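Local coordinates for protein DspB (Aggregatibacter actinomycetemcomitans, PDB 1YHT) that hydrolyses terminal N-acetylhexosamine residues as a family 20 glycoside hydrolase and releases biofilm, probably by cutting its polysaccharide matrix, at residues H51-D56 against I112-S117; H177-G182 against R214-G219. All coordinates share one frame; numbering follows the deposited sequence.

Contact 1 (H51-D56 against I112-S117); sequences HLHFSD and IPELDS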
loop_
_atom_site.group_PDB
_atom_site.type_symbol
_atom_site.label_atom_id
_atom_site.label_comp_id
_atom_site.label_asym_id
_atom_site.label_seq_id
_atom_site.Cartn_x
_atom_site.Cartn_y
_atom_site.Cartn_z
ATOM N N HIS A 51 7.363 -0.680 -0.831
ATOM C CA HIS A 51 6.042 -0.966 -0.268
ATOM C C HIS A 51 5.234 -1.728 -1.311
ATOM O O HIS A 51 4.829 -1.197 -2.370
ATOM C CB HIS A 51 5.462 0.398 0.191
ATOM C CG HIS A 51 4.008 0.409 0.608
ATOM N ND1 HIS A 51 3.372 1.591 0.953
ATOM C CD2 HIS A 51 3.062 -0.564 0.682
ATOM C CE1 HIS A 51 2.103 1.339 1.226
ATOM N NE2 HIS A 51 1.877 0.047 1.042
ATOM N N LEU A 52 5.036 -3.010 -1.021
ATOM C CA LEU A 52 4.436 -3.949 -1.972
ATOM C C LEU A 52 2.977 -4.131 -1.699
ATOM O O LEU A 52 2.586 -4.866 -0.769
ATOM C CB LEU A 52 5.122 -5.296 -1.926
ATOM C CG LEU A 52 4.939 -6.147 -3.187
ATOM C CD1 LEU A 52 5.638 -5.499 -4.415
ATOM C CD2 LEU A 52 5.441 -7.574 -2.981
ATOM N N HIS A 53 2.168 -3.468 -2.535
ATOM C CA HIS A 53 0.696 -3.534 -2.447
ATOM C C HIS A 53 0.233 -4.686 -3.324
ATOM O O HIS A 53 -0.131 -4.471 -4.479
ATOM C CB HIS A 53 0.103 -2.176 -2.885
ATOM C CG HIS A 53 -1.379 -2.050 -2.659
ATOM N ND1 HIS A 53 -1.916 -1.470 -1.527
ATOM C CD2 HIS A 53 -2.428 -2.413 -3.431
ATOM C CE1 HIS A 53 -3.239 -1.498 -1.613
ATOM N NE2 HIS A 53 -3.575 -2.065 -2.762
ATOM N N PHE A 54 0.259 -5.902 -2.764
ATOM C CA PHE A 54 0.013 -7.175 -3.498
ATOM C C PHE A 54 -1.398 -7.735 -3.349
ATOM O O PHE A 54 -1.733 -8.738 -3.982
ATOM C CB PHE A 54 1.039 -8.281 -3.095
ATOM C CG PHE A 54 0.983 -8.675 -1.644
ATOM C CD1 PHE A 54 0.055 -9.606 -1.187
ATOM C CD2 PHE A 54 1.841 -8.111 -0.739
ATOM C CE1 PHE A 54 -0.016 -9.921 0.136
ATOM C CE2 PHE A 54 1.762 -8.438 0.583
ATOM C CZ PHE A 54 0.839 -9.354 1.016
ATOM N N SER A 55 -2.225 -7.077 -2.520
ATOM C CA SER A 55 -3.556 -7.586 -2.205
ATOM C C SER A 55 -4.591 -6.423 -2.345
ATOM O O SER A 55 -4.450 -5.365 -1.715
ATOM C CB SER A 55 -3.568 -8.171 -0.804
ATOM O OG SER A 55 -4.880 -8.561 -0.403
ATOM N N ASP A 56 -5.602 -6.629 -3.181
ATOM C CA ASP A 56 -6.669 -5.635 -3.328
ATOM C C ASP A 56 -7.908 -6.357 -3.847
ATOM O O ASP A 56 -7.983 -7.568 -3.756
ATOM C CB ASP A 56 -6.237 -4.452 -4.232
ATOM C CG ASP A 56 -6.848 -3.117 -3.791
ATOM O OD1 ASP A 56 -8.105 -3.004 -3.922
ATOM O OD2 ASP A 56 -6.105 -2.184 -3.276
ATOM N N ILE A 112 8.210 -3.765 2.344
ATOM C CA ILE A 112 7.120 -3.546 3.250
ATOM C C ILE A 112 5.873 -4.181 2.619
ATOM O O ILE A 112 5.268 -3.606 1.722
ATOM C CB ILE A 112 6.907 -2.059 3.579
ATOM C CG1 ILE A 112 8.222 -1.442 4.073
ATOM C CG2 ILE A 112 5.696 -1.869 4.530
ATOM C CD1 ILE A 112 8.224 0.084 4.304
ATOM N N PRO A 113 5.468 -5.360 3.114
ATOM C CA PRO A 113 4.212 -5.919 2.581
ATOM C C PRO A 113 3.004 -5.131 3.071
ATOM O O PRO A 113 3.018 -4.657 4.204
ATOM C CB PRO A 113 4.205 -7.365 3.113
ATOM C CG PRO A 113 4.868 -7.239 4.508
ATOM C CD PRO A 113 6.055 -6.235 4.163
ATOM N N GLU A 114 1.964 -5.028 2.226
ATOM C CA GLU A 114 0.683 -4.442 2.586
ATOM C C GLU A 114 -0.407 -5.455 2.398
ATOM O O GLU A 114 -0.730 -5.842 1.259
ATOM C CB GLU A 114 0.315 -3.160 1.783
ATOM C CG GLU A 114 -0.975 -2.510 2.297
ATOM C CD GLU A 114 -1.501 -1.320 1.514
ATOM O OE1 GLU A 114 -0.783 -0.746 0.664
ATOM O OE2 GLU A 114 -2.699 -0.987 1.743
ATOM N N LEU A 115 -1.015 -5.844 3.520
ATOM C CA LEU A 115 -2.197 -6.684 3.509
ATOM C C LEU A 115 -3.353 -5.766 3.874
ATOM O O LEU A 115 -3.574 -5.487 5.027
ATOM C CB LEU A 115 -2.022 -7.840 4.514
ATOM C CG LEU A 115 -3.034 -8.979 4.443
ATOM C CD1 LEU A 115 -2.856 -9.768 3.161
ATOM C CD2 LEU A 115 -2.921 -9.874 5.679
ATOM N N ASP A 116 -4.050 -5.261 2.856
ATOM C CA ASP A 116 -5.018 -4.208 3.059
ATOM C C ASP A 116 -6.317 -4.799 3.662
ATOM O O ASP A 116 -6.724 -5.929 3.357
ATOM C CB ASP A 116 -5.290 -3.445 1.746
ATOM C CG ASP A 116 -5.882 -2.066 1.968
ATOM O OD1 ASP A 116 -6.348 -1.772 3.106
ATOM O OD2 ASP A 116 -5.914 -1.288 0.966
ATOM N N SER A 117 -6.889 -4.019 4.554
ATOM C CA SER A 117 -8.154 -4.314 5.232
ATOM C C SER A 117 -8.563 -3.041 5.957
ATOM O O SER A 117 -7.732 -2.138 6.163
ATOM C CB SER A 117 -8.045 -5.501 6.176
ATOM O OG SER A 117 -7.575 -5.155 7.469
HETATM O O HOH W 1 -2.032 -4.638 -0.818
HETATM O O HOH W 2 -6.073 -6.634 0.802
#
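From strand 110-117 of the TIM barrel, Glu114 reaches over to His51 and His53 on the neighbouring parallel strand. The strands run at 29° to each other. Leu52 N donates to Ile112 O, and Glu114 N donates to Leu52 O. From this backbone Glu114 leaves with CG anti to its own N (chi1 -174°) and stays extended, on the same side of the sheet as the two histidines. Glu114 CB lies 3.6 Å from His51 NE2. Glu114 CG is 4.0 Å from His51 NE2 and 4.1 Å from His53 ND1. OE1 then accepts two bonds, from opposite faces of the carboxylate plane. His51 NE2 donates to Glu114 OE1 at 2.8 Å, on the anti side but tilted out of that plane. His53 ND1 donates to Glu114 OE1 at 2.6 Å from above it, while OE1 lies in the ring plane of His53. OE2 turns to Trp216 NE1. Both carboxylate oxygens are thus held, which should fix the rotation of the group.

On the face that carries Leu52 and Pro113, Phe54 CE2 packs on Pro113 CB at 3.7 Å, and Glu114 O sits over one face of the Phe54 ring. A water accepts from Ser55 N and donates to Glu114 O, so it bridges the two segments. His53 NE2 donates to Asp56 OD2 at 2.6 Å, in the ring plane and on the anti lone pair.

Contact 2 (H177-G182 against R214-G219); sequences HFHIGG and RMWNDG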
loop_
_atom_site.group_PDB
_atom_site.type_symbol
_atom_site.label_atom_id
_atom_site.label_comp_id
_atom_site.label_asym_id
_atom_site.label_seq_id
_atom_site.Cartn_x
_atom_site.Cartn_y
_atom_site.Cartn_z
ATOM N N HIS A 177 8.730 -3.323 8.735
ATOM C CA HIS A 177 7.442 -2.682 8.847
ATOM C C HIS A 177 6.450 -3.522 8.080
ATOM O O HIS A 177 6.786 -4.034 7.002
ATOM C CB HIS A 177 7.456 -1.290 8.206
ATOM C CG HIS A 177 8.454 -0.352 8.812
ATOM N ND1 HIS A 177 9.795 -0.399 8.496
ATOM C CD2 HIS A 177 8.311 0.644 9.711
ATOM C CE1 HIS A 177 10.439 0.532 9.185
ATOM N NE2 HIS A 177 9.563 1.174 9.944
ATOM N N PHE A 178 5.218 -3.550 8.559
ATOM C CA PHE A 178 4.125 -4.239 7.863
ATOM C C PHE A 178 2.997 -3.238 7.731
ATOM O O PHE A 178 2.599 -2.613 8.713
ATOM C CB PHE A 178 3.731 -5.466 8.711
ATOM C CG PHE A 178 2.712 -6.372 8.091
ATOM C CD1 PHE A 178 3.051 -7.682 7.739
ATOM C CD2 PHE A 178 1.429 -5.977 7.955
ATOM C CE1 PHE A 178 2.104 -8.563 7.214
ATOM C CE2 PHE A 178 0.447 -6.850 7.426
ATOM C CZ PHE A 178 0.806 -8.149 7.042
ATOM N N HIS A 179 2.456 -3.118 6.509
ATOM C CA HIS A 179 1.437 -2.137 6.231
ATOM C C HIS A 179 0.069 -2.819 6.333
ATOM O O HIS A 179 -0.218 -3.764 5.595
ATOM C CB HIS A 179 1.700 -1.488 4.879
ATOM C CG HIS A 179 1.004 -0.172 4.674
ATOM N ND1 HIS A 179 -0.374 -0.042 4.731
ATOM C CD2 HIS A 179 1.491 1.063 4.425
ATOM C CE1 HIS A 179 -0.695 1.221 4.503
ATOM N NE2 HIS A 179 0.411 1.905 4.274
ATOM N N ILE A 180 -0.750 -2.322 7.265
ATOM C CA ILE A 180 -2.072 -2.860 7.525
ATOM C C ILE A 180 -3.229 -2.222 6.726
ATOM O O ILE A 180 -4.433 -2.547 6.938
ATOM C CB ILE A 180 -2.414 -2.866 9.065
ATOM C CG1 ILE A 180 -2.575 -1.445 9.605
ATOM C CG2 ILE A 180 -1.358 -3.711 9.824
ATOM C CD1 ILE A 180 -3.111 -1.338 10.979
ATOM N N GLY A 181 -2.881 -1.402 5.757
ATOM C CA GLY A 181 -3.854 -0.782 4.909
ATOM C C GLY A 181 -4.625 0.285 5.640
ATOM O O GLY A 181 -4.004 1.237 6.185
ATOM N N GLY A 182 -5.963 0.126 5.650
ATOM C CA GLY A 182 -6.844 1.063 6.333
ATOM C C GLY A 182 -7.328 2.246 5.481
ATOM O O GLY A 182 -7.678 3.305 6.021
ATOM N N ARG A 214 2.696 0.204 9.545
ATOM C CA ARG A 214 2.348 1.297 8.655
ATOM C C ARG A 214 0.848 1.223 8.347
ATOM O O ARG A 214 0.229 0.140 8.291
ATOM C CB ARG A 214 3.212 1.287 7.381
ATOM C CG ARG A 214 4.657 1.628 7.642
ATOM C CD ARG A 214 5.047 3.071 7.252
ATOM N NE ARG A 214 6.373 3.404 7.772
ATOM C CZ ARG A 214 7.534 3.287 7.119
ATOM N NH1 ARG A 214 7.578 2.925 5.836
ATOM N NH2 ARG A 214 8.680 3.544 7.763
ATOM N N MET A 215 0.257 2.401 8.169
ATOM C CA MET A 215 -1.169 2.521 7.927
ATOM C C MET A 215 -1.543 3.773 7.144
ATOM O O MET A 215 -0.963 4.815 7.369
ATOM C CB MET A 215 -1.880 2.547 9.294
ATOM C CG MET A 215 -3.323 2.359 9.179
ATOM S SD MET A 215 -4.096 2.369 10.846
ATOM C CE MET A 215 -4.068 4.107 11.125
ATOM N N TRP A 216 -2.542 3.662 6.244
ATOM C CA TRP A 216 -3.076 4.787 5.490
ATOM C C TRP A 216 -3.768 5.767 6.477
ATOM O O TRP A 216 -4.212 5.348 7.553
ATOM C CB TRP A 216 -4.062 4.311 4.391
ATOM C CG TRP A 216 -3.467 3.460 3.299
ATOM C CD1 TRP A 216 -3.766 2.164 3.012
ATOM C CD2 TRP A 216 -2.470 3.858 2.347
ATOM N NE1 TRP A 216 -3.025 1.731 1.929
ATOM C CE2 TRP A 216 -2.223 2.748 1.508
ATOM C CE3 TRP A 216 -1.823 5.073 2.074
ATOM C CZ2 TRP A 216 -1.324 2.795 0.440
ATOM C CZ3 TRP A 216 -0.957 5.135 1.036
ATOM C CH2 TRP A 216 -0.692 3.982 0.215
ATOM N N ASN A 217 -3.838 7.059 6.140
ATOM C CA ASN A 217 -4.402 8.047 7.112
ATOM C C ASN A 217 -5.923 8.122 7.242
ATOM O O ASN A 217 -6.412 8.853 8.065
ATOM C CB ASN A 217 -3.886 9.457 6.831
ATOM C CG ASN A 217 -4.365 9.993 5.523
ATOM O OD1 ASN A 217 -3.891 9.581 4.473
ATOM N ND2 ASN A 217 -5.340 10.908 5.565
ATOM N N ASP A 218 -6.660 7.370 6.434
ATOM C CA ASP A 218 -8.067 7.621 6.211
ATOM C C ASP A 218 -8.909 7.596 7.513
ATOM O O ASP A 218 -9.870 8.364 7.646
ATOM C CB ASP A 218 -8.692 6.611 5.252
ATOM C CG ASP A 218 -7.984 6.503 3.936
ATOM O OD1 ASP A 218 -8.680 6.427 2.915
ATOM O OD2 ASP A 218 -6.729 6.458 3.934
ATOM N N GLY A 219 -8.543 6.700 8.429
ATOM C CA GLY A 219 -9.302 6.492 9.651
ATOM C C GLY A 219 -8.890 7.346 10.804
ATOM O O GLY A 219 -9.380 7.169 11.894
HETATM O O HOH W 3 -6.743 4.571 8.356
#
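His179 points one edge at the face of Trp216. This is an edge-to-face pair, tilted rather than upright, with planes 54° apart. His179 CE1 comes within 3.5 Å of Trp216 NE1. The two strands are the parallel pair of a beta-alpha-beta unit of the TIM barrel, with helix 192-208 between them.

His179 is held on several sides. Gly181 N donates to His179 ND1 at 3.0 Å, close to the ring plane, and His179 NE2 is hydrogen-bonded to Thr235 OG1. Arg214 O lies over one ring face. Arg214 CB approaches His179 CD2 to 3.4 Å.

Further back along the strands, Arg214 NH2 lies over one face of the His177 ring, toward its rim. The ring and guanidinium planes are 33° apart, and Arg214 NH2 is 3.3 Å from His177 NE2 without a hydrogen bond between them. Arg214 CG lies beside its backbone N (chi1 -69°) and the chain bends at chi2, which brings the guanidinium over His177. Arg214 NE forms a salt bridge with Glu233, and His177 ND1 is hydrogen-bonded to Glu110 OE2.

Ile180 CD1 meets Met215 SD on the side of the sheet that faces helix 192-208. The backbones join through Arg214 N to Phe178 O, Ile180 N to Arg214 O, and Trp216 N to Gly181 O. Beyond them a water donates to Gly182 O and Trp216 O and accepts from Gly219 N.

The nearest atoms of the indole and a bound acetic acid, probably from the crystallisation liquor, are about 3 Å apart, which may mark a pocket. His179, through Thr235, and Trp216, through Glu114, each have a hydrogen bond to another strand, which should limit the rotation of both rings.

Contact 1 and contact 2 follow one another along the chain, and contact 1 closes before contact 2 opens. Their centres lie about 9 Å apart in the same parallel barrel sheet. Strands 49-53, 110-117, 177-181 and 212-216 are successive neighbours there. Pro113 O and His179 N make a probable hydrogen bond, 2.8 Å long, where the middle two strands meet. On the barrel interior the rings of His51 and His179 stack, and Asp116 OD1 accepts from Gly182 N. The two contacts therefore form one continuous polar and aromatic lining. In TIM barrels the C-terminal strand ends carry the active site, so the lining probably lies at or near the sugar-binding pocket.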